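AGR_L_2016p (PDB 2GVH) probably hydrolyses the thioester bond of acyl-CoA, releasing free coenzyme A and a carboxylic acid, as a double-hotdog thioesterase. Local coordinates at residues T29-I34 with M55-F60. Sequence-based numbering, arbitrary orientation.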
loop_
_atom_site.group_PDB
_atom_site.type_symbol
_atom_site.label_atom_id
_atom_site.label_comp_id
_atom_site.label_asym_id
_atom_site.label_seq_id
_atom_site.Cartn_x
_atom_site.Cartn_y
_atom_site.Cartn_z
ATOM N N THR B 29 22.477 -0.203 -9.663
ATOM C CA THR B 29 21.023 -0.281 -9.717
ATOM C C THR B 29 20.414 0.955 -9.070
ATOM O O THR B 29 20.768 1.326 -7.950
ATOM C CB THR B 29 20.527 -1.510 -8.968
ATOM O OG1 THR B 29 21.130 -2.679 -9.513
ATOM C CG2 THR B 29 19.023 -1.632 -9.071
ATOM N N ARG B 30 19.474 1.581 -9.757
ATOM C CA ARG B 30 18.865 2.796 -9.245
ATOM C C ARG B 30 17.381 2.627 -9.037
ATOM O O ARG B 30 16.724 2.034 -9.866
ATOM C CB ARG B 30 19.175 3.968 -10.179
ATOM C CG ARG B 30 20.590 3.815 -10.751
ATOM C CD ARG B 30 20.892 4.746 -11.919
ATOM N NE ARG B 30 21.697 5.850 -11.426
ATOM C CZ ARG B 30 23.015 5.872 -11.473
ATOM N NH1 ARG B 30 23.669 4.860 -12.025
ATOM N NH2 ARG B 30 23.676 6.899 -10.980
ATOM N N LEU B 31 16.874 3.140 -7.923
ATOM C CA LEU B 31 15.452 3.100 -7.571
ATOM C C LEU B 31 15.045 4.512 -7.164
ATOM O O LEU B 31 15.705 5.121 -6.337
ATOM C CB LEU B 31 15.246 2.189 -6.369
ATOM C CG LEU B 31 13.853 1.817 -5.876
ATOM C CD1 LEU B 31 13.911 0.417 -5.280
ATOM C CD2 LEU B 31 13.270 2.816 -4.848
ATOM N N ILE B 32 13.956 5.022 -7.708
ATOM C CA ILE B 32 13.652 6.413 -7.576
ATOM C C ILE B 32 12.263 6.595 -7.014
ATOM O O ILE B 32 11.320 5.989 -7.501
ATOM C CB ILE B 32 13.813 7.173 -8.918
ATOM C CG1 ILE B 32 15.292 7.327 -9.218
ATOM C CG2 ILE B 32 13.279 8.540 -8.766
ATOM C CD1 ILE B 32 15.659 7.863 -10.572
ATOM N N ASP B 33 12.149 7.409 -5.972
ATOM C CA ASP B 33 10.859 7.752 -5.412
ATOM C C ASP B 33 10.647 9.258 -5.369
ATOM O O ASP B 33 11.560 10.011 -5.123
ATOM C CB ASP B 33 10.734 7.185 -4.018
ATOM C CG ASP B 33 9.277 7.154 -3.527
ATOM O OD1 ASP B 33 8.329 7.343 -4.350
ATOM O OD2 ASP B 33 9.073 6.949 -2.302
ATOM N N ILE B 34 9.437 9.701 -5.618
ATOM C CA ILE B 34 9.117 11.128 -5.549
ATOM C C ILE B 34 8.439 11.489 -4.259
ATOM O O ILE B 34 7.493 10.838 -3.892
ATOM C CB ILE B 34 8.171 11.517 -6.643
ATOM C CG1 ILE B 34 8.797 11.217 -7.974
ATOM C CG2 ILE B 34 7.831 13.015 -6.554
ATOM C CD1 ILE B 34 7.795 10.663 -8.892
HETATM N N MSE B 55 16.479 1.961 0.823
HETATM C CA MSE B 55 17.898 1.654 0.720
HETATM C C MSE B 55 18.127 0.139 0.749
HETATM O O MSE B 55 18.920 -0.392 -0.017
HETATM C CB MSE B 55 18.672 2.327 1.826
HETATM C CG MSE B 55 18.636 3.844 1.765
HETATM SE SE MSE B 55 19.613 4.721 3.261
HETATM C CE MSE B 55 21.376 4.500 2.563
ATOM N N ASP B 56 17.416 -0.573 1.618
ATOM C CA ASP B 56 17.604 -1.995 1.652
ATOM C C ASP B 56 17.023 -2.621 0.396
ATOM O O ASP B 56 17.640 -3.513 -0.186
ATOM C CB ASP B 56 17.065 -2.574 2.950
ATOM C CG ASP B 56 16.900 -4.079 2.912
ATOM O OD1 ASP B 56 17.860 -4.799 3.251
ATOM O OD2 ASP B 56 15.771 -4.532 2.574
ATOM N N ARG B 57 15.831 -2.156 -0.032
ATOM C CA ARG B 57 15.238 -2.761 -1.263
ATOM C C ARG B 57 16.211 -2.722 -2.465
ATOM O O ARG B 57 16.425 -3.731 -3.148
ATOM C CB ARG B 57 13.901 -2.150 -1.617
ATOM C CG ARG B 57 12.974 -3.079 -2.450
ATOM C CD ARG B 57 11.748 -2.327 -3.012
ATOM N NE ARG B 57 10.976 -1.794 -1.923
ATOM C CZ ARG B 57 10.235 -0.695 -1.973
ATOM N NH1 ARG B 57 10.140 0.034 -3.076
ATOM N NH2 ARG B 57 9.582 -0.317 -0.888
ATOM N N VAL B 58 16.846 -1.586 -2.708
ATOM C CA VAL B 58 17.681 -1.500 -3.894
ATOM C C VAL B 58 18.984 -2.275 -3.686
ATOM O O VAL B 58 19.613 -2.749 -4.640
ATOM C CB VAL B 58 17.922 -0.040 -4.301
ATOM C CG1 VAL B 58 18.428 0.798 -3.099
ATOM C CG2 VAL B 58 18.836 0.049 -5.501
ATOM N N ALA B 59 19.377 -2.420 -2.431
ATOM C CA ALA B 59 20.485 -3.270 -2.086
ATOM C C ALA B 59 20.175 -4.695 -2.473
ATOM O O ALA B 59 20.971 -5.355 -3.167
ATOM C CB ALA B 59 20.761 -3.183 -0.645
ATOM N N PHE B 60 19.013 -5.147 -2.018
ATOM C CA PHE B 60 18.482 -6.454 -2.311
ATOM C C PHE B 60 18.501 -6.766 -3.814
ATOM O O PHE B 60 19.144 -7.765 -4.256
ATOM C CB PHE B 60 17.079 -6.593 -1.719
ATOM C CG PHE B 60 16.346 -7.810 -2.181
ATOM C CD1 PHE B 60 16.570 -9.038 -1.589
ATOM C CD2 PHE B 60 15.428 -7.732 -3.211
ATOM C CE1 PHE B 60 15.894 -10.174 -2.012
ATOM C CE2 PHE B 60 14.748 -8.869 -3.646
ATOM C CZ PHE B 60 14.973 -10.084 -3.039
#
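L31 and V58 mark the closest pass of strand 29-34 over helix 55-60, their CA atoms 6.3 Å apart. The two run roughly antiparallel, at 148°, with 8.5 Å between the axes of the segments. This is the hotdog fold: the long helix 49-67 is the sausage, wrapped by an antiparallel sheet whose edge strand within this chain, 29-35, borders it here. No hydrogen bond joins the segments, so the contact rests on van der Waals packing. L31 CB sits 4.1 Å from V58 CB; chi1 of -172° sets the leucine CG anti to the backbone N, and from there CD1 reaches both V58 CB and R57 CD, each 4.2 Å away, the leucine lying roughly perpendicular to the arginine chain. The guanidinium lies beyond, its NH1 salt-bridged to E164 on strand 160-165, an edge strand of the second five-stranded sheet; R57 thus links the two halves of the chain. On the inner side of the sheet, F93 of strand 89-100 also packs on V58. The T29 and V58 side chains lie alongside and point opposite ways, their CG2 methyls 4.0 Å apart, while V58 CG2 comes to 3.4 Å from the backbone O of T29.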